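Local coordinates for protein clan CA, family C40, NlpC/P60 superfamily cysteine peptidase (PDB 6BIO) that probably cuts bacterial peptidoglycan as an NlpC/P60 cysteine peptidase, with a papain-like catalytic domain attached to an N-terminal beta region that includes a bacterial SH3 domain, at residues D221-R226 and S270-Y275; M240-G245 and V257-F262; E156-L161 and N191-F196. All coordinates share one frame; numbering follows the deposited sequence.

Contact 1 of 3, residues D221-R226 and S270-Y275; sequences DIITFR and STIRRY
D221 and R274 meet side-on at one end of this antiparallel strand pair, NE and NH2 of the guanidinium each taking its own carboxylate oxygen. R274 NE donates to D221 OD1 at 2.8 Å and NH2 reaches D221 OD2 at the same 2.8 Å, the latter on the syn lone pair. The two planes lie 21° apart, so the salt bridge is nearly flat. L218 N and W276 NE1 also bond to the carboxylate, and R274 NH2 has the carbonyl of D216 as a further acceptor.

From here the close packing runs inward. I222 and R273 form a hydrogen-bonded pair, while I223 and I272 make the neighbouring non-hydrogen-bonded pair on the opposite sheet face. With CG1 of I222 placed between the backbone N and carbonyl carbon (chi1 69°), its CD1 lies 3.7 Å from Y275 CE1. T224 then adds a side-chain rung to the backbone ladder: its OG1 accepts the N-H of T271, with OG1 to N 3.1 Å, and also sits 3.3 Å from S270 CB. The hydroxyls of T224, S270 and T271 all hydrogen-bond to D205 OD1, a single oxygen just beyond the strands.

The far end is looser. R226 NH1 comes no nearer than 4.0 Å to S270 CA, and a water joins the two residues instead, 3.0 Å from R226 NH1 and 2.7 Å from S270 OG. The chemistry implies a firmly held, charge-paired end at D221, where the surrounding donors would probably favour an ionised carboxylate, and a water-mediated, more loosely packed end at R226.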
loop_
_atom_site.group_PDB
_atom_site.type_symbol
_atom_site.label_atom_id
_atom_site.label_comp_id
_atom_site.label_asym_id
_atom_site.label_seq_id
_atom_site.Cartn_x
_atom_site.Cartn_y
_atom_site.Cartn_z
ATOM N N ASP A 221 9.720 -6.617 -7.829
ATOM C CA ASP A 221 10.653 -7.114 -6.827
ATOM C C ASP A 221 11.588 -5.973 -6.459
ATOM O O ASP A 221 11.941 -5.143 -7.292
ATOM C CB ASP A 221 11.477 -8.300 -7.366
ATOM C CG ASP A 221 10.631 -9.534 -7.674
ATOM O OD1 ASP A 221 9.468 -9.596 -7.216
ATOM O OD2 ASP A 221 11.209 -10.473 -8.322
ATOM N N ILE A 222 11.980 -5.922 -5.193
ATOM C CA ILE A 222 12.985 -4.959 -4.748
ATOM C C ILE A 222 14.330 -5.655 -4.630
ATOM O O ILE A 222 14.419 -6.870 -4.461
ATOM C CB ILE A 222 12.618 -4.203 -3.463
ATOM C CG1 ILE A 222 12.620 -5.097 -2.239
ATOM C CG2 ILE A 222 11.266 -3.460 -3.673
ATOM C CD1 ILE A 222 12.487 -4.348 -0.960
ATOM N N ILE A 223 15.382 -4.875 -4.857
ATOM C CA ILE A 223 16.763 -5.330 -4.789
ATOM C C ILE A 223 17.477 -4.443 -3.793
ATOM O O ILE A 223 17.500 -3.223 -3.968
ATOM C CB ILE A 223 17.453 -5.200 -6.151
ATOM C CG1 ILE A 223 16.617 -5.765 -7.302
ATOM C CG2 ILE A 223 18.809 -5.848 -6.096
ATOM C CD1 ILE A 223 16.964 -5.089 -8.634
ATOM N N THR A 224 18.033 -5.036 -2.731
ATOM C CA THR A 224 18.825 -4.265 -1.783
ATOM C C THR A 224 20.307 -4.423 -2.098
ATOM O O THR A 224 20.729 -5.414 -2.710
ATOM C CB THR A 224 18.528 -4.690 -0.350
ATOM O OG1 THR A 224 18.844 -6.074 -0.210
ATOM C CG2 THR A 224 17.057 -4.427 -0.023
ATOM N N PHE A 225 21.093 -3.421 -1.704
ATOM C CA PHE A 225 22.500 -3.338 -2.046
ATOM C C PHE A 225 23.304 -2.849 -0.845
ATOM O O PHE A 225 22.817 -2.113 0.021
ATOM C CB PHE A 225 22.752 -2.353 -3.199
ATOM C CG PHE A 225 21.975 -2.640 -4.489
ATOM C CD1 PHE A 225 22.514 -3.476 -5.463
ATOM C CD2 PHE A 225 20.726 -2.065 -4.739
ATOM C CE1 PHE A 225 21.829 -3.705 -6.671
ATOM C CE2 PHE A 225 20.079 -2.287 -5.925
ATOM C CZ PHE A 225 20.617 -3.103 -6.884
ATOM N N ARG A 226 24.594 -3.227 -0.863
ATOM C CA ARG A 226 25.576 -2.738 0.095
ATOM C C ARG A 226 26.471 -1.761 -0.644
ATOM O O ARG A 226 27.283 -2.167 -1.479
ATOM C CB ARG A 226 26.366 -3.913 0.700
ATOM C CG ARG A 226 25.447 -4.953 1.305
ATOM C CD ARG A 226 26.199 -5.888 2.250
ATOM N NE ARG A 226 27.214 -6.617 1.504
ATOM C CZ ARG A 226 27.029 -7.706 0.783
ATOM N NH1 ARG A 226 25.869 -8.348 0.786
ATOM N NH2 ARG A 226 28.056 -8.211 0.090
ATOM N N SER A 270 22.373 -7.526 -1.917
ATOM C CA SER A 270 22.158 -8.274 -0.666
ATOM C C SER A 270 21.061 -9.304 -0.882
ATOM O O SER A 270 21.335 -10.499 -0.906
ATOM C CB SER A 270 21.817 -7.330 0.474
ATOM O OG SER A 270 21.490 -8.052 1.611
ATOM N N THR A 271 19.810 -8.865 -1.048
ATOM C CA THR A 271 18.734 -9.790 -1.385
ATOM C C THR A 271 17.801 -9.178 -2.418
ATOM O O THR A 271 17.749 -7.961 -2.616
ATOM C CB THR A 271 17.901 -10.279 -0.151
ATOM O OG1 THR A 271 17.145 -9.224 0.411
ATOM C CG2 THR A 271 18.774 -10.953 0.914
ATOM N N ILE A 272 17.070 -10.063 -3.076
ATOM C CA ILE A 272 15.931 -9.735 -3.934
ATOM C C ILE A 272 14.687 -10.197 -3.195
ATOM O O ILE A 272 14.589 -11.370 -2.804
ATOM C CB ILE A 272 16.050 -10.427 -5.302
ATOM C CG1 ILE A 272 17.382 -10.035 -5.995
ATOM C CG2 ILE A 272 14.825 -10.067 -6.157
ATOM C CD1 ILE A 272 17.693 -10.904 -7.177
ATOM N N ARG A 273 13.734 -9.276 -2.999
ATOM C CA ARG A 273 12.579 -9.548 -2.161
ATOM C C ARG A 273 11.296 -9.223 -2.917
ATOM O O ARG A 273 11.178 -8.156 -3.550
ATOM C CB ARG A 273 12.606 -8.709 -0.882
ATOM C CG ARG A 273 13.748 -9.010 0.060
ATOM C CD ARG A 273 13.699 -10.406 0.580
ATOM N NE ARG A 273 14.673 -10.620 1.644
ATOM C CZ ARG A 273 14.567 -11.544 2.588
ATOM N NH1 ARG A 273 13.493 -12.308 2.663
ATOM N NH2 ARG A 273 15.547 -11.664 3.498
ATOM N N ARG A 274 10.331 -10.129 -2.815
ATOM C CA ARG A 274 9.053 -10.040 -3.520
ATOM C C ARG A 274 7.956 -9.824 -2.479
ATOM O O ARG A 274 7.625 -10.728 -1.698
ATOM C CB ARG A 274 8.820 -11.315 -4.328
ATOM C CG ARG A 274 7.471 -11.333 -5.031
ATOM C CD ARG A 274 7.390 -12.427 -6.086
ATOM N NE ARG A 274 8.459 -12.251 -7.072
ATOM C CZ ARG A 274 8.904 -13.183 -7.901
ATOM N NH1 ARG A 274 8.345 -14.392 -7.946
ATOM N NH2 ARG A 274 9.919 -12.899 -8.715
ATOM N N TYR A 275 7.434 -8.609 -2.442
ATOM C CA TYR A 275 6.408 -8.229 -1.486
ATOM C C TYR A 275 5.005 -8.362 -2.048
ATOM O O TYR A 275 4.038 -8.214 -1.298
ATOM C CB TYR A 275 6.647 -6.799 -0.997
ATOM C CG TYR A 275 7.718 -6.687 0.056
ATOM C CD1 TYR A 275 9.057 -6.608 -0.276
ATOM C CD2 TYR A 275 7.371 -6.626 1.391
ATOM C CE1 TYR A 275 10.024 -6.479 0.724
ATOM C CE2 TYR A 275 8.338 -6.507 2.386
ATOM C CZ TYR A 275 9.655 -6.437 2.040
ATOM O OH TYR A 275 10.576 -6.230 3.050
HETATM O O HOH W 1 23.807 -8.348 2.960
#

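Contact 2 of 3, residues M240-G245 and V257-F262; sequences MYVGNG and VKYQDF
F262 N donates to G245 O at 2.8 Å, and this nearly straight bond (171°) is the one direct hydrogen bond between the two segments. The same carbonyl oxygen lies 3.3 Å from F262 CB and also accepts from a water 2.7 Å from G245 O, which donates in turn to D261 OD1 over a longer 3.2 Å. G245 O is therefore held by a backbone N-H and a water together.

Two apolar touches add to the bond. Y241 and F262 cross at about a right angle, with CE1 of the tyrosine 4.1 Å from CD2 of the phenylalanine. Farther along, V242 CG2 reaches Y259 CE1 at 3.9 Å; the two side chains also cross at about a right angle, at the surface of the molecule.

The next shell fixes these groups. Y241 has CG anti to its backbone N (chi1 -169°), which turns the ring back over its own turn: G243 N lies over one ring face, toward its rim, and the hydroxyl accepts the N-H of G245, with OH to N 2.9 Å. G245 is thereby tied at its nitrogen as well as its oxygen, at a positive phi of 69° that glycine adopts easily. On the other segment, D261 OD1 takes the N-H of K264 and so secures the chain just past F262.

V242 and G243 both face Q246, a classic beta bulge leading into the turn toward strand 246-251. That strand lies between 237-243 and 256-261 in the sheet, so the contact spans two strands that are not direct neighbours, bridging them where the turn ends. On the inner side, V242 packs on A159 and K163 of helix 154-163, while M240 and V257 rest on helix 182-191.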
loop_
_atom_site.group_PDB
_atom_site.type_symbol
_atom_site.label_atom_id
_atom_site.label_comp_id
_atom_site.label_asym_id
_atom_site.label_seq_id
_atom_site.Cartn_x
_atom_site.Cartn_y
_atom_site.Cartn_z
ATOM N N MET A 240 13.794 -0.866 -7.277
ATOM C CA MET A 240 12.717 -1.769 -7.694
ATOM C C MET A 240 12.950 -2.206 -9.140
ATOM O O MET A 240 13.067 -1.369 -10.030
ATOM C CB MET A 240 11.341 -1.097 -7.598
ATOM C CG MET A 240 10.224 -2.039 -7.909
ATOM S SD MET A 240 8.599 -1.309 -7.818
ATOM C CE MET A 240 8.502 -0.888 -6.089
ATOM N N TYR A 241 12.995 -3.514 -9.366
ATOM C CA TYR A 241 13.130 -4.038 -10.717
ATOM C C TYR A 241 11.890 -3.655 -11.515
ATOM O O TYR A 241 10.766 -3.784 -11.023
ATOM C CB TYR A 241 13.301 -5.563 -10.667
ATOM C CG TYR A 241 13.720 -6.131 -11.999
ATOM C CD1 TYR A 241 15.009 -5.921 -12.482
ATOM C CD2 TYR A 241 12.855 -6.879 -12.747
ATOM C CE1 TYR A 241 15.397 -6.417 -13.705
ATOM C CE2 TYR A 241 13.227 -7.368 -13.985
ATOM C CZ TYR A 241 14.514 -7.139 -14.460
ATOM O OH TYR A 241 14.923 -7.630 -15.710
ATOM N N VAL A 242 12.091 -3.239 -12.766
ATOM C CA VAL A 242 10.970 -2.868 -13.614
ATOM C C VAL A 242 11.010 -3.565 -14.970
ATOM O O VAL A 242 10.258 -3.204 -15.878
ATOM C CB VAL A 242 10.862 -1.346 -13.781
ATOM C CG1 VAL A 242 10.579 -0.693 -12.429
ATOM C CG2 VAL A 242 12.110 -0.764 -14.409
ATOM N N GLY A 243 11.861 -4.569 -15.116
ATOM C CA GLY A 243 11.927 -5.357 -16.332
ATOM C C GLY A 243 13.011 -4.875 -17.268
ATOM O O GLY A 243 13.578 -3.795 -17.120
ATOM N N ASN A 244 13.283 -5.703 -18.271
ATOM C CA ASN A 244 14.253 -5.373 -19.316
ATOM C C ASN A 244 15.617 -5.010 -18.734
ATOM O O ASN A 244 16.324 -4.140 -19.256
ATOM C CB ASN A 244 13.748 -4.254 -20.222
ATOM C CG ASN A 244 14.429 -4.262 -21.589
ATOM O OD1 ASN A 244 14.941 -5.291 -22.041
ATOM N ND2 ASN A 244 14.445 -3.117 -22.248
ATOM N N GLY A 245 15.989 -5.690 -17.648
ATOM C CA GLY A 245 17.276 -5.505 -17.010
ATOM C C GLY A 245 17.474 -4.178 -16.308
ATOM O O GLY A 245 18.608 -3.825 -15.996
ATOM N N VAL A 257 15.001 10.320 -8.953
ATOM C CA VAL A 257 14.428 9.016 -9.229
ATOM C C VAL A 257 14.640 8.736 -10.706
ATOM O O VAL A 257 14.214 9.520 -11.558
ATOM C CB VAL A 257 12.938 9.000 -8.875
ATOM C CG1 VAL A 257 12.294 7.639 -9.305
ATOM C CG2 VAL A 257 12.755 9.295 -7.398
ATOM N N LYS A 258 15.306 7.630 -11.003
ATOM C CA LYS A 258 15.752 7.308 -12.347
ATOM C C LYS A 258 15.915 5.811 -12.553
ATOM O O LYS A 258 15.974 5.015 -11.597
ATOM C CB LYS A 258 17.087 7.979 -12.659
ATOM C CG LYS A 258 18.229 7.549 -11.765
ATOM C CD LYS A 258 19.527 8.245 -12.179
ATOM C CE LYS A 258 20.545 8.109 -11.180
ATOM N NZ LYS A 258 21.895 8.424 -11.783
ATOM N N TYR A 259 15.989 5.445 -13.833
ATOM C CA TYR A 259 16.370 4.099 -14.220
ATOM C C TYR A 259 17.849 3.843 -13.961
ATOM O O TYR A 259 18.697 4.750 -14.008
ATOM C CB TYR A 259 16.128 3.898 -15.709
ATOM C CG TYR A 259 14.678 3.750 -16.142
ATOM C CD1 TYR A 259 14.044 2.516 -16.117
ATOM C CD2 TYR A 259 13.956 4.839 -16.619
ATOM C CE1 TYR A 259 12.749 2.381 -16.540
ATOM C CE2 TYR A 259 12.642 4.699 -17.033
ATOM C CZ TYR A 259 12.065 3.467 -17.007
ATOM O OH TYR A 259 10.756 3.351 -17.394
ATOM N N GLN A 260 18.153 2.562 -13.777
ATOM C CA GLN A 260 19.524 2.073 -13.662
ATOM C C GLN A 260 19.604 0.688 -14.270
ATOM O O GLN A 260 18.769 -0.177 -14.008
ATOM C CB GLN A 260 19.993 1.932 -12.206
ATOM C CG GLN A 260 21.324 1.134 -12.047
ATOM C CD GLN A 260 22.546 1.860 -12.647
ATOM O OE1 GLN A 260 22.688 3.069 -12.446
ATOM N NE2 GLN A 260 23.450 1.118 -13.360
ATOM N N ASP A 261 20.657 0.447 -15.041
ATOM C CA ASP A 261 20.901 -0.867 -15.598
ATOM C C ASP A 261 21.382 -1.796 -14.500
ATOM O O ASP A 261 22.406 -1.526 -13.862
ATOM C CB ASP A 261 21.959 -0.749 -16.695
ATOM C CG ASP A 261 22.214 -2.058 -17.399
ATOM O OD1 ASP A 261 22.849 -2.911 -16.781
ATOM O OD2 ASP A 261 21.784 -2.224 -18.574
ATOM N N PHE A 262 20.648 -2.886 -14.274
ATOM C CA PHE A 262 20.904 -3.735 -13.113
ATOM C C PHE A 262 22.294 -4.380 -13.201
ATOM O O PHE A 262 23.081 -4.344 -12.238
ATOM C CB PHE A 262 19.791 -4.798 -13.061
ATOM C CG PHE A 262 19.811 -5.716 -11.854
ATOM C CD1 PHE A 262 20.527 -5.439 -10.679
ATOM C CD2 PHE A 262 19.064 -6.904 -11.912
ATOM C CE1 PHE A 262 20.485 -6.352 -9.587
ATOM C CE2 PHE A 262 19.016 -7.802 -10.843
ATOM C CZ PHE A 262 19.738 -7.536 -9.680
HETATM O O HOH W 2 20.809 -5.318 -16.614
#

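Contact 3 of 3, residues E156-L161 and N191-F196; sequences ERAANL and NRLDIF
L193 carries its CG anti to the carbonyl carbon (chi1 -61°), with CD1 continuing the chain anti (chi2 172°) and CD2 branching beside it, so that both methyls meet one side of the helical segment 156-161. L161 has the same kind of first torsion (chi1 -79°) and points back toward the turn, so the two leucines slide past each other in opposite directions, with L161 CD1 3.8 Å from L193 CG.

The two branches of L193 divide the helix surface between them. CD1 fits over A158, 3.8 Å from its CB and 3.7 Å from its backbone N, while CD2 touches R157 CB at 3.8 Å. L193 thus lies across the first turn of the segment, with R157 and A158 beneath it and L161, one turn on, closing its flank. R192 adds only the root of its chain: its CB lies 3.9 Å from L161 CD1 and the side chains cross at about a right angle. The side-chain contacts are aliphatic, with the backbone N of A158 also touched by L193 CD1.

Beyond CB, R192 bends away at chi2 toward the N-terminal half of the protein, where it forms a salt bridge with D51 and a cation-pi contact with Y53. D194, on the same turn, hydrogen-bonds to H55, G69 and N121, the last within the bacterial SH3 domain.

This turn is how helix 182-191 ends: a type I turn from N191 to D194, with D194 at positive phi as the C-prime residue of a Schellman motif. Its apolar residue, L193, packs on helix 154-163 while its polar groups reach the N-terminal beta region, which includes the bacterial SH3 domain, making the helix terminus a joint between that region and the papain-like NlpC/P60 domain.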
loop_
_atom_site.group_PDB
_atom_site.type_symbol
_atom_site.label_atom_id
_atom_site.label_comp_id
_atom_site.label_asym_id
_atom_site.label_seq_id
_atom_site.Cartn_x
_atom_site.Cartn_y
_atom_site.Cartn_z
ATOM N N GLU A 156 3.778 -5.875 -11.239
ATOM C CA GLU A 156 3.696 -4.973 -12.370
ATOM C C GLU A 156 3.069 -3.661 -11.946
ATOM O O GLU A 156 3.476 -2.597 -12.414
ATOM C CB GLU A 156 2.902 -5.632 -13.513
ATOM C CG GLU A 156 3.669 -6.853 -14.068
ATOM C CD GLU A 156 3.072 -7.494 -15.282
ATOM O OE1 GLU A 156 2.059 -6.979 -15.820
ATOM O OE2 GLU A 156 3.699 -8.499 -15.739
ATOM N N ARG A 157 2.086 -3.692 -11.048
ATOM C CA ARG A 157 1.486 -2.435 -10.608
ATOM C C ARG A 157 2.495 -1.599 -9.825
ATOM O O ARG A 157 2.515 -0.365 -9.934
ATOM C CB ARG A 157 0.232 -2.718 -9.776
ATOM C CG ARG A 157 -0.851 -3.426 -10.537
ATOM C CD ARG A 157 -2.142 -3.599 -9.719
ATOM N NE ARG A 157 -3.148 -4.272 -10.528
ATOM C CZ ARG A 157 -3.331 -5.587 -10.581
ATOM N NH1 ARG A 157 -4.263 -6.091 -11.389
ATOM N NH2 ARG A 157 -2.641 -6.399 -9.796
ATOM N N ALA A 158 3.322 -2.246 -9.005
ATOM C CA ALA A 158 4.332 -1.517 -8.247
ATOM C C ALA A 158 5.345 -0.870 -9.181
ATOM O O ALA A 158 5.753 0.279 -8.960
ATOM C CB ALA A 158 5.017 -2.461 -7.280
ATOM N N ALA A 159 5.745 -1.582 -10.240
ATOM C CA ALA A 159 6.672 -1.040 -11.225
ATOM C C ALA A 159 6.070 0.172 -11.914
ATOM O O ALA A 159 6.758 1.177 -12.130
ATOM C CB ALA A 159 7.022 -2.118 -12.249
ATOM N N ASN A 160 4.780 0.114 -12.275
ATOM C CA ASN A 160 4.143 1.311 -12.826
ATOM C C ASN A 160 4.199 2.466 -11.819
ATOM O O ASN A 160 4.497 3.613 -12.186
ATOM C CB ASN A 160 2.704 1.039 -13.249
ATOM C CG ASN A 160 1.989 2.349 -13.656
ATOM O OD1 ASN A 160 2.252 2.937 -14.724
ATOM N ND2 ASN A 160 1.088 2.815 -12.805
ATOM N N LEU A 161 3.885 2.195 -10.548
ATOM C CA LEU A 161 3.865 3.277 -9.556
ATOM C C LEU A 161 5.220 3.979 -9.441
ATOM O O LEU A 161 5.263 5.209 -9.379
ATOM C CB LEU A 161 3.400 2.737 -8.200
ATOM C CG LEU A 161 1.883 2.571 -8.134
ATOM C CD1 LEU A 161 1.460 1.519 -7.130
ATOM C CD2 LEU A 161 1.221 3.910 -7.804
ATOM N N ASN A 191 2.607 1.183 -0.424
ATOM C CA ASN A 191 1.487 1.791 0.293
ATOM C C ASN A 191 0.304 1.963 -0.650
ATOM O O ASN A 191 -0.844 1.725 -0.268
ATOM C CB ASN A 191 1.883 3.146 0.871
ATOM C CG ASN A 191 0.700 3.799 1.560
ATOM O OD1 ASN A 191 0.014 4.660 1.003
ATOM N ND2 ASN A 191 0.413 3.349 2.761
ATOM N N ARG A 192 0.563 2.368 -1.895
ATOM C CA ARG A 192 -0.505 2.567 -2.867
ATOM C C ARG A 192 -1.155 1.278 -3.343
ATOM O O ARG A 192 -2.218 1.327 -3.986
ATOM C CB ARG A 192 0.066 3.352 -4.025
ATOM C CG ARG A 192 0.380 4.825 -3.710
ATOM C CD ARG A 192 -0.826 5.584 -3.272
ATOM N NE ARG A 192 -0.633 7.018 -3.155
ATOM C CZ ARG A 192 -0.465 7.681 -2.026
ATOM N NH1 ARG A 192 -0.344 7.063 -0.884
ATOM N NH2 ARG A 192 -0.416 9.000 -2.050
ATOM N N LEU A 193 -0.586 0.125 -3.003
ATOM C CA LEU A 193 -1.166 -1.194 -3.235
ATOM C C LEU A 193 -1.645 -1.834 -1.943
ATOM O O LEU A 193 -1.988 -3.028 -1.919
ATOM C CB LEU A 193 -0.118 -2.091 -3.909
ATOM C CG LEU A 193 0.344 -1.542 -5.272
ATOM C CD1 LEU A 193 1.504 -2.350 -5.813
ATOM C CD2 LEU A 193 -0.788 -1.513 -6.321
ATOM N N ASP A 194 -1.698 -1.062 -0.860
ATOM C CA ASP A 194 -2.173 -1.564 0.426
ATOM C C ASP A 194 -1.331 -2.743 0.898
ATOM O O ASP A 194 -1.849 -3.688 1.491
ATOM C CB ASP A 194 -3.665 -1.900 0.389
ATOM C CG ASP A 194 -4.312 -2.061 1.769
ATOM O OD1 ASP A 194 -3.812 -1.510 2.766
ATOM O OD2 ASP A 194 -5.373 -2.736 1.767
ATOM N N ILE A 195 -0.013 -2.626 0.699
ATOM C CA ILE A 195 0.933 -3.652 1.115
ATOM C C ILE A 195 1.979 -2.932 1.964
ATOM O O ILE A 195 2.556 -1.935 1.524
ATOM C CB ILE A 195 1.584 -4.338 -0.104
ATOM C CG1 ILE A 195 0.528 -5.143 -0.834
ATOM C CG2 ILE A 195 2.777 -5.189 0.349
ATOM C CD1 ILE A 195 1.013 -5.559 -2.232
ATOM N N PHE A 196 2.240 -3.440 3.167
ATOM C CA PHE A 196 3.237 -2.820 4.032
ATOM C C PHE A 196 4.623 -3.369 3.796
ATOM O O PHE A 196 4.842 -4.584 3.789
ATOM C CB PHE A 196 2.889 -3.082 5.488
ATOM C CG PHE A 196 3.804 -2.370 6.438
ATOM C CD1 PHE A 196 3.643 -1.027 6.708
ATOM C CD2 PHE A 196 4.846 -3.044 7.068
ATOM C CE1 PHE A 196 4.485 -0.361 7.570
ATOM C CE2 PHE A 196 5.705 -2.362 7.922
ATOM C CZ PHE A 196 5.513 -1.013 8.173
#

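Overall arrangement
Contacts 1 and 2 belong to the same six-stranded sheet, where strand 222-225 of contact 1 neighbours strand 237-243 of contact 2, linked by the backbone pairing of D221 with Y241; I223 and F225 also pack against F262. Contact 1 is partly buried and polar at its ends, built on a backbone ladder plus a salt bridge, whereas contact 2 is a surface contact resting on one backbone bond, a water and sparse apolar touches. Contact 3, partly buried and closest to the centre of the chain, relies mainly on aliphatic packing. It meets contact 2 through M240 and V242 on A158 and A159, and contact 1 where Y275 brushes I195 and F196.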